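Local coordinates for omega-class glutathione S-transferase (Bombyx mori, PDB 3WD6), which binds glutathione and probably acts as a glutathione transferase and a glutathione-dependent dehydroascorbate reductase, at residues Leu30-Met35 with Pro79-Ala84; Lys72-Lys77 with Thr88-Leu93. One frame throughout, in Å; residues are numbered along the deposited sequence.

Contact 1 (Leu30-Met35 with Pro79-Ala84)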
ATOM      1  N   LEU A  30     -16.516  10.864  -0.742  1.00 23.60           N
ATOM      2  CA  LEU A  30     -15.905   9.623  -1.204  1.00 20.95           C
ATOM      3  C   LEU A  30     -15.335   8.901   0.011  1.00 22.69           C
ATOM      4  O   LEU A  30     -14.620   9.506   0.837  1.00 23.61           O
ATOM      5  CB  LEU A  30     -14.794   9.898  -2.216  1.00 21.85           C
ATOM      6  CG  LEU A  30     -14.285   8.632  -2.926  1.00 24.12           C
ATOM      7  CD1 LEU A  30     -14.112   8.853  -4.434  1.00 25.12           C
ATOM      8  CD2 LEU A  30     -12.995   8.172  -2.303  1.00 22.22           C
ATOM      9  N   ARG A  31     -15.668   7.617   0.133  1.00 22.52           N
ATOM     10  CA  ARG A  31     -15.304   6.840   1.308  1.00 20.41           C
ATOM     11  C   ARG A  31     -14.445   5.634   0.958  1.00 21.60           C
ATOM     12  O   ARG A  31     -14.751   4.875   0.018  1.00 20.54           O
ATOM     13  CB  ARG A  31     -16.559   6.357   2.029  1.00 21.75           C
ATOM     14  CG  ARG A  31     -16.296   5.177   2.979  1.00 22.74           C
ATOM     15  CD  ARG A  31     -17.584   4.671   3.587  1.00 26.68           C
ATOM     16  NE  ARG A  31     -18.283   5.719   4.333  1.00 27.09           N
ATOM     17  CZ  ARG A  31     -19.467   5.547   4.910  1.00 26.18           C
ATOM     18  NH1 ARG A  31     -20.075   4.372   4.815  1.00 30.42           N
ATOM     19  NH2 ARG A  31     -20.041   6.540   5.572  1.00 26.06           N
ATOM     20  N   VAL A  32     -13.386   5.431   1.737  1.00 21.47           N
ATOM     21  CA  VAL A  32     -12.551   4.247   1.567  1.00 21.70           C
ATOM     22  C   VAL A  32     -12.807   3.243   2.683  1.00 21.52           C
ATOM     23  O   VAL A  32     -12.625   3.581   3.860  1.00 20.58           O
ATOM     24  CB  VAL A  32     -11.040   4.610   1.618  1.00 24.14           C
ATOM     25  CG1 VAL A  32     -10.161   3.377   1.336  1.00 19.23           C
ATOM     26  CG2 VAL A  32     -10.725   5.732   0.636  1.00 22.41           C
ATOM     27  N   TYR A  33     -13.204   2.019   2.324  1.00 19.88           N
ATOM     28  CA  TYR A  33     -13.175   0.911   3.288  1.00 21.64           C
ATOM     29  C   TYR A  33     -11.738   0.406   3.363  1.00 21.81           C
ATOM     30  O   TYR A  33     -11.175  -0.075   2.365  1.00 20.52           O
ATOM     31  CB  TYR A  33     -14.181  -0.209   2.925  1.00 21.36           C
ATOM     32  CG  TYR A  33     -15.593   0.321   2.985  1.00 23.69           C
ATOM     33  CD1 TYR A  33     -16.260   0.419   4.198  1.00 22.10           C
ATOM     34  CD2 TYR A  33     -16.237   0.795   1.838  1.00 24.72           C
ATOM     35  CE1 TYR A  33     -17.538   0.941   4.275  1.00 24.26           C
ATOM     36  CE2 TYR A  33     -17.526   1.323   1.908  1.00 24.75           C
ATOM     37  CZ  TYR A  33     -18.165   1.392   3.130  1.00 24.44           C
ATOM     38  OH  TYR A  33     -19.431   1.918   3.227  1.00 26.91           O
ATOM     39  N   ASN A  34     -11.149   0.531   4.548  1.00 23.39           N
ATOM     40  CA  ASN A  34      -9.704   0.409   4.718  1.00 21.07           C
ATOM     41  C   ASN A  34      -9.368  -0.499   5.891  1.00 22.69           C
ATOM     42  O   ASN A  34     -10.258  -0.814   6.701  1.00 23.15           O
ATOM     43  CB  ASN A  34      -9.176   1.824   5.016  1.00 18.47           C
ATOM     44  CG  ASN A  34      -7.664   1.900   5.110  1.00 19.14           C
ATOM     45  OD1 ASN A  34      -6.934   1.410   4.234  1.00 18.37           O
ATOM     46  ND2 ASN A  34      -7.179   2.541   6.177  1.00 19.43           N
ATOM     47  N   MET A  35      -8.108  -0.934   5.986  1.00 20.67           N
ATOM     48  CA  MET A  35      -7.557  -1.238   7.304  1.00 21.24           C
ATOM     49  C   MET A  35      -6.128  -0.725   7.389  1.00 20.61           C
ATOM     50  O   MET A  35      -5.342  -0.884   6.451  1.00 17.74           O
ATOM     51  CB  MET A  35      -7.736  -2.690   7.731  1.00 22.88           C
ATOM     52  CG  MET A  35      -6.586  -3.581   7.461  1.00 24.99           C
ATOM     53  SD  MET A  35      -5.371  -3.727   8.817  1.00 27.33           S
ATOM     54  CE  MET A  35      -4.508  -5.172   8.151  1.00 18.40           C
ATOM     55  N   PRO A  79      -8.738  -2.690  -0.141  1.00 18.94           N
ATOM     56  CA  PRO A  79      -9.677  -1.564  -0.030  1.00 20.90           C
ATOM     57  C   PRO A  79     -10.937  -1.729  -0.897  1.00 22.88           C
ATOM     58  O   PRO A  79     -11.013  -2.556  -1.838  1.00 20.80           O
ATOM     59  CB  PRO A  79      -8.872  -0.400  -0.629  1.00 20.32           C
ATOM     60  CG  PRO A  79      -8.078  -1.086  -1.773  1.00 19.14           C
ATOM     61  CD  PRO A  79      -7.676  -2.438  -1.147  1.00 18.07           C
ATOM     62  N   ALA A  80     -11.927  -0.914  -0.562  1.00 21.00           N
ATOM     63  CA  ALA A  80     -13.014  -0.609  -1.473  1.00 23.07           C
ATOM     64  C   ALA A  80     -13.330   0.889  -1.349  1.00 22.68           C
ATOM     65  O   ALA A  80     -13.280   1.444  -0.231  1.00 22.94           O
ATOM     66  CB  ALA A  80     -14.247  -1.440  -1.148  1.00 22.00           C
ATOM     67  N   ILE A  81     -13.640   1.540  -2.475  1.00 18.35           N
ATOM     68  CA  ILE A  81     -14.153   2.900  -2.416  1.00 21.98           C
ATOM     69  C   ILE A  81     -15.664   2.938  -2.710  1.00 22.32           C
ATOM     70  O   ILE A  81     -16.185   2.123  -3.489  1.00 24.35           O
ATOM     71  CB  ILE A  81     -13.379   3.880  -3.357  1.00 20.43           C
ATOM     72  CG1 ILE A  81     -13.656   3.562  -4.829  1.00 23.67           C
ATOM     73  CG2 ILE A  81     -11.885   3.837  -3.068  1.00 19.27           C
ATOM     74  CD1 ILE A  81     -12.899   4.478  -5.809  1.00 21.88           C
ATOM     75  N   GLU A  82     -16.356   3.884  -2.087  1.00 20.33           N
ATOM     76  CA  GLU A  82     -17.783   4.080  -2.317  1.00 23.93           C
ATOM     77  C   GLU A  82     -17.925   5.483  -2.892  1.00 23.80           C
ATOM     78  O   GLU A  82     -17.663   6.477  -2.198  1.00 22.81           O
ATOM     79  CB  GLU A  82     -18.571   3.939  -1.004  1.00 21.37           C
ATOM     80  CG  GLU A  82     -20.098   4.002  -1.158  1.00 24.84           C
ATOM     81  CD  GLU A  82     -20.845   3.359   0.039  1.00 28.39           C
ATOM     82  OE1 GLU A  82     -22.055   3.045  -0.078  1.00 28.67           O
ATOM     83  OE2 GLU A  82     -20.215   3.164   1.102  1.00 30.86           O
ATOM     84  N   ILE A  83     -18.325   5.579  -4.159  1.00 22.44           N
ATOM     85  CA  ILE A  83     -18.276   6.875  -4.846  1.00 24.54           C
ATOM     86  C   ILE A  83     -19.638   7.571  -4.816  1.00 27.16           C
ATOM     87  O   ILE A  83     -19.753   8.769  -5.146  1.00 27.99           O
ATOM     88  CB  ILE A  83     -17.753   6.733  -6.288  1.00 22.98           C
ATOM     89  CG1 ILE A  83     -18.599   5.715  -7.068  1.00 24.85           C
ATOM     90  CG2 ILE A  83     -16.291   6.281  -6.270  1.00 22.57           C
ATOM     91  CD1 ILE A  83     -18.171   5.549  -8.503  1.00 22.40           C
ATOM     92  N   ALA A  84     -20.649   6.801  -4.403  1.00 24.32           N
ATOM     93  CA  ALA A  84     -22.034   7.247  -4.288  1.00 24.69           C
ATOM     94  C   ALA A  84     -22.757   6.172  -3.482  1.00 26.88           C
ATOM     95  O   ALA A  84     -22.211   5.064  -3.308  1.00 25.30           O
ATOM     96  CB  ALA A  84     -22.654   7.389  -5.666  1.00 21.82           C
TER

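Contact 2 (Lys72-Lys77 with Thr88-Leu93). With GSH (glutathione), chain J.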
ATOM      1  N   LYS A  72     -20.394  -3.881   0.271  1.00 31.99           N
ATOM      2  CA  LYS A  72     -19.543  -2.817  -0.245  1.00 32.02           C
ATOM      3  C   LYS A  72     -18.354  -3.378  -1.022  1.00 31.77           C
ATOM      4  O   LYS A  72     -17.867  -2.751  -1.976  1.00 33.16           O
ATOM      5  CB  LYS A  72     -19.022  -1.965   0.918  1.00 28.53           C
ATOM      6  CG  LYS A  72     -20.112  -1.447   1.827  1.00 27.54           C
ATOM      7  CD  LYS A  72     -21.131  -0.608   1.041  1.00 30.36           C
ATOM      8  CE  LYS A  72     -22.107   0.063   1.988  1.00 26.31           C
ATOM      9  NZ  LYS A  72     -23.178   0.711   1.213  1.00 34.26           N
ATOM     10  N   SER A  73     -17.884  -4.550  -0.606  1.00 28.70           N
ATOM     11  CA  SER A  73     -16.691  -5.163  -1.199  1.00 30.81           C
ATOM     12  C   SER A  73     -16.897  -6.678  -1.394  1.00 31.21           C
ATOM     13  O   SER A  73     -16.687  -7.482  -0.478  1.00 33.58           O
ATOM     14  CB  SER A  73     -15.461  -4.878  -0.316  1.00 31.09           C
ATOM     15  OG  SER A  73     -14.248  -5.156  -1.000  1.00 27.35           O
ATOM     16  N   ALA A  74     -17.299  -7.059  -2.600  1.00 32.14           N
ATOM     17  CA  ALA A  74     -17.766  -8.416  -2.862  1.00 34.18           C
ATOM     18  C   ALA A  74     -16.831  -9.540  -2.388  1.00 33.74           C
ATOM     19  O   ALA A  74     -17.307 -10.594  -1.948  1.00 37.90           O
ATOM     20  CB  ALA A  74     -18.120  -8.587  -4.349  1.00 28.99           C
ATOM     21  N   PHE A  75     -15.519  -9.343  -2.479  1.00 31.78           N
ATOM     22  CA  PHE A  75     -14.595 -10.411  -2.082  1.00 32.43           C
ATOM     23  C   PHE A  75     -14.240 -10.372  -0.601  1.00 32.01           C
ATOM     24  O   PHE A  75     -13.289 -11.038  -0.169  1.00 38.99           O
ATOM     25  CB  PHE A  75     -13.313 -10.367  -2.909  1.00 32.75           C
ATOM     26  CG  PHE A  75     -13.548 -10.280  -4.389  1.00 36.47           C
ATOM     27  CD1 PHE A  75     -14.716 -10.797  -4.954  1.00 34.67           C
ATOM     28  CD2 PHE A  75     -12.602  -9.671  -5.225  1.00 33.51           C
ATOM     29  CE1 PHE A  75     -14.938 -10.714  -6.322  1.00 32.32           C
ATOM     30  CE2 PHE A  75     -12.816  -9.581  -6.594  1.00 33.45           C
ATOM     31  CZ  PHE A  75     -13.987 -10.101  -7.144  1.00 35.83           C
ATOM     32  N   ALA A  76     -15.003  -9.605   0.175  1.00 29.84           N
ATOM     33  CA  ALA A  76     -14.687  -9.381   1.594  1.00 35.47           C
ATOM     34  C   ALA A  76     -13.240  -8.885   1.833  1.00 27.15           C
ATOM     35  O   ALA A  76     -12.609  -9.211   2.840  1.00 26.25           O
ATOM     36  CB  ALA A  76     -14.997 -10.632   2.441  1.00 31.68           C
ATOM     37  N   LYS A  77     -12.740  -8.069   0.913  1.00 27.07           N
ATOM     38  CA  LYS A  77     -11.399  -7.512   1.039  1.00 28.86           C
ATOM     39  C   LYS A  77     -11.405  -5.996   1.158  1.00 27.40           C
ATOM     40  O   LYS A  77     -12.421  -5.336   0.847  1.00 25.14           O
ATOM     41  CB  LYS A  77     -10.536  -7.924  -0.156  1.00 24.41           C
ATOM     42  CG  LYS A  77     -10.066  -9.365  -0.096  1.00 27.08           C
ATOM     43  CD  LYS A  77      -9.503  -9.808  -1.435  1.00 29.26           C
ATOM     44  CE  LYS A  77      -9.205 -11.295  -1.420  1.00 32.41           C
ATOM     45  NZ  LYS A  77      -8.737 -11.784  -2.753  1.00 34.49           N
ATOM     46  N   THR A  88     -19.844   1.031  -5.360  1.00 26.01           N
ATOM     47  CA  THR A  88     -18.506   0.813  -4.856  1.00 27.13           C
ATOM     48  C   THR A  88     -17.593   0.154  -5.865  1.00 30.95           C
ATOM     49  O   THR A  88     -18.048  -0.591  -6.751  1.00 28.91           O
ATOM     50  CB  THR A  88     -18.514  -0.071  -3.613  1.00 28.99           C
ATOM     51  OG1 THR A  88     -19.026  -1.362  -3.972  1.00 27.84           O
ATOM     52  CG2 THR A  88     -19.352   0.574  -2.493  1.00 25.73           C
ATOM     53  N   ILE A  89     -16.299   0.421  -5.698  1.00 27.79           N
ATOM     54  CA  ILE A  89     -15.251  -0.218  -6.485  1.00 25.60           C
ATOM     55  C   ILE A  89     -14.288  -0.880  -5.502  1.00 25.29           C
ATOM     56  O   ILE A  89     -14.008  -0.326  -4.428  1.00 24.65           O
ATOM     57  CB  ILE A  89     -14.461   0.837  -7.287  1.00 24.95           C
ATOM     58  CG1 ILE A  89     -15.392   1.599  -8.221  1.00 25.40           C
ATOM     59  CG2 ILE A  89     -13.348   0.180  -8.090  1.00 26.66           C
ATOM     60  CD1 ILE A  89     -15.809   0.776  -9.393  1.00 34.64           C
ATOM     61  N   TYR A  90     -13.769  -2.049  -5.856  1.00 25.02           N
ATOM     62  CA  TYR A  90     -12.758  -2.685  -5.024  1.00 25.22           C
ATOM     63  C   TYR A  90     -11.679  -3.276  -5.904  1.00 23.10           C
ATOM     64  O   TYR A  90     -11.784  -3.218  -7.135  1.00 23.29           O
ATOM     65  CB  TYR A  90     -13.367  -3.740  -4.103  1.00 25.25           C
ATOM     66  CG  TYR A  90     -14.453  -4.557  -4.765  1.00 26.96           C
ATOM     67  CD1 TYR A  90     -15.760  -4.093  -4.818  1.00 28.22           C
ATOM     68  CD2 TYR A  90     -14.172  -5.792  -5.329  1.00 28.54           C
ATOM     69  CE1 TYR A  90     -16.759  -4.835  -5.420  1.00 30.05           C
ATOM     70  CE2 TYR A  90     -15.165  -6.542  -5.937  1.00 33.83           C
ATOM     71  CZ  TYR A  90     -16.457  -6.055  -5.978  1.00 30.89           C
ATOM     72  OH  TYR A  90     -17.439  -6.802  -6.586  1.00 34.00           O
ATOM     73  N   GLU A  91     -10.659  -3.855  -5.269  1.00 20.34           N
ATOM     74  CA  GLU A  91      -9.398  -4.202  -5.931  1.00 22.16           C
ATOM     75  C   GLU A  91      -8.556  -2.941  -6.054  1.00 20.65           C
ATOM     76  O   GLU A  91      -8.884  -2.035  -6.828  1.00 20.55           O
ATOM     77  CB  GLU A  91      -9.604  -4.874  -7.289  1.00 23.48           C
ATOM     78  CG  GLU A  91     -10.145  -6.289  -7.176  1.00 22.59           C
ATOM     79  CD  GLU A  91      -9.188  -7.203  -6.440  1.00 22.94           C
ATOM     80  OE1 GLU A  91      -8.004  -7.298  -6.852  1.00 21.16           O
ATOM     81  OE2 GLU A  91      -9.621  -7.830  -5.442  1.00 23.99           O
ATOM     82  N   SER A  92      -7.484  -2.891  -5.263  1.00 20.77           N
ATOM     83  CA  SER A  92      -6.712  -1.676  -5.066  1.00 19.08           C
ATOM     84  C   SER A  92      -6.318  -0.982  -6.370  1.00 21.16           C
ATOM     85  O   SER A  92      -6.508   0.231  -6.505  1.00 19.15           O
ATOM     86  CB  SER A  92      -5.475  -1.976  -4.224  1.00 18.25           C
ATOM     87  OG  SER A  92      -4.584  -2.832  -4.909  1.00 20.15           O
ATOM     88  N   LEU A  93      -5.769  -1.744  -7.318  1.00 19.13           N
ATOM     89  CA  LEU A  93      -5.340  -1.165  -8.589  1.00 21.22           C
ATOM     90  C   LEU A  93      -6.525  -0.717  -9.436  1.00 23.31           C
ATOM     91  O   LEU A  93      -6.416   0.214 -10.245  1.00 24.97           O
ATOM     92  CB  LEU A  93      -4.475  -2.149  -9.381  1.00 22.75           C
ATOM     93  CG  LEU A  93      -3.106  -2.481  -8.766  1.00 24.87           C
ATOM     94  CD1 LEU A  93      -2.304  -3.389  -9.699  1.00 17.85           C
ATOM     95  CD2 LEU A  93      -2.324  -1.183  -8.449  1.00 20.78           C
TER
HETATM   96  N1  GSH J 306      -6.049  -7.983  -4.900  1.00 22.60           N
HETATM   97  CA1 GSH J 306      -6.620  -7.193  -3.803  1.00 22.33           C
HETATM   98  C1  GSH J 306      -6.332  -5.703  -3.952  1.00 21.95           C
HETATM   99  O11 GSH J 306      -7.123  -4.815  -3.465  1.00 17.97           O
HETATM  100  O12 GSH J 306      -5.291  -5.341  -4.605  1.00 20.30           O
HETATM  101  CB1 GSH J 306      -6.085  -7.742  -2.487  1.00 24.41           C
HETATM  102  CG1 GSH J 306      -6.320  -6.948  -1.242  1.00 24.79           C
HETATM  103  CD1 GSH J 306      -6.126  -7.700   0.051  1.00 22.98           C
HETATM  104  OE1 GSH J 306      -5.516  -8.763   0.097  1.00 24.40           O
HETATM  105  N2  GSH J 306      -6.662  -7.172   1.269  1.00 26.71           N
HETATM  106  CA2 GSH J 306      -6.461  -7.963   2.487  1.00 25.68           C
HETATM  107  C2  GSH J 306      -7.818  -8.454   2.946  1.00 28.43           C
HETATM  108  O2  GSH J 306      -8.768  -7.680   2.910  1.00 27.94           O
HETATM  109  CB2 GSH J 306      -5.867  -7.109   3.551  1.00 29.25           C
HETATM  110  SG2 GSH J 306      -4.147  -6.762   3.486  1.00 35.47           S
HETATM  111  N3  GSH J 306      -7.976  -9.808   3.429  1.00 35.75           N
HETATM  112  CA3 GSH J 306      -9.288 -10.276   3.878  1.00 36.79           C
HETATM  113  C3  GSH J 306      -9.282 -11.343   4.898  1.00 41.12           C
HETATM  114  O31 GSH J 306      -8.728 -11.137   6.012  1.00 43.80           O
HETATM  115  O32 GSH J 306      -9.839 -12.441   4.654  1.00 45.58           O

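Contact 1 (Leu30-Met35 with Pro79-Ala84)
Tyr33 and Glu82 meet across two antiparallel strands, 31-34 and 80-82, of the thioredoxin-like N-terminal domain, and the tyrosine can be followed outward from its root. Its CB lies 3.7 Å from Ala80 O, the carbonyl that also takes the Tyr33 N-H at 2.6 Å; Ala80 N returns a bond to Tyr33 O, closing the pair. CG stands anti to the carbonyl carbon (chi1 -63°), which carries CD2 past the Ala80 methyl, and one face of the ring receives Arg31 CG near its rim. CE2 then comes 3.4 Å from Glu82 OE2, an oxygen set at the ring edge. At the tip, OH donates to that same OE2 at 2.6 Å, nearly along the C-O axis of the carboxylate, while Arg31 NH1 gives OH an in-plane N-H at 3.0 Å. Arg31 and Glu82 themselves form a long salt bridge; OE2 lies well out of the guanidinium plane, so charge alone acts; the stronger ionic partner of Arg31 is Glu56. The phenol thus relays between a buried cation and a buried carboxylate, an arrangement that, with Lys72 at the other carboxylate oxygen, is likely to favour the charged form of Glu82.

Contact 2 (Lys72-Lys77 with Thr88-Leu93)
At the strand-to-helix junction of the thioredoxin-like domain that holds the γ-glutamyl end of glutathione, Tyr90 and Glu91 meet the loop 72-77. Strand 87-90 passes here through Glu91, the N-cap residue, into helix 92-102, and the loop, which contains a type I turn from Ser73 to Ala76, lies against this junction. Tyr90 contributes the largest share of the packing. With CG placed between the backbone N and carbonyl carbon (chi1 39°), its ring rises toward the loop and lays one face under the Ser73-Ala74 peptide, Ala74 N standing 3.6 Å above the ring plane toward the rim. Its edge meets Phe75 in a T-shaped stack, planes at 79°, with Tyr90 CE2 over the centre of the Phe75 face. Replacing Tyr90 by an alanine would probably open a gap beneath the turn and leave the Phe75 ring without its edge-on partner, free to turn. Beside this pair, Thr88 OG1 donates to Lys72 O at 2.7 Å, approaching tilted from the carbonyl plane, and Ser73 OG ties the loop to itself through Lys77 O at 2.6 Å. Glu91 faces two ways: OE2 sits at the edge of the Phe75 ring, 3.5 Å from CD2, while OE1 accepts a hydrogen bond from the amino nitrogen N1 of glutathione. Lys77 NZ lies near OE2 without touching it, a positive charge that may help steady the carboxylate. The γ-glutamyl carboxylate of glutathione is gripped at the first turn of the helix, where the helix dipole would probably favour its negative charge: Ser92 N donates to O11 at 2.7 Å, and Ser92 OG, also bonded by Arg43, gives its hydrogen to O12 at 2.6 Å.

In the fold
The two contacts share one sheet, their centres about 8 Å apart, and illustrate how a binding edge is built onto a core. Strand 80-82 is common ground: contact 1 pairs it with 31-34, and strand 87-90 of contact 2 runs along its other side, where Ile81 N lies 2.7 Å from Ile89 O, a probable hydrogen bond. Charge links them too, for Lys72 NZ reaches Glu82 OE1 at 2.9 Å and also pairs with Asp86. Both contacts reach glutathione: the side chain of Pro79 of contact 1, preceded by a cis peptide bond, comes within about 3 Å of the ligand at the nearest atoms and about 4 Å of the Ser92 side chain, while Val78 O adds a further hydrogen bond to the ligand.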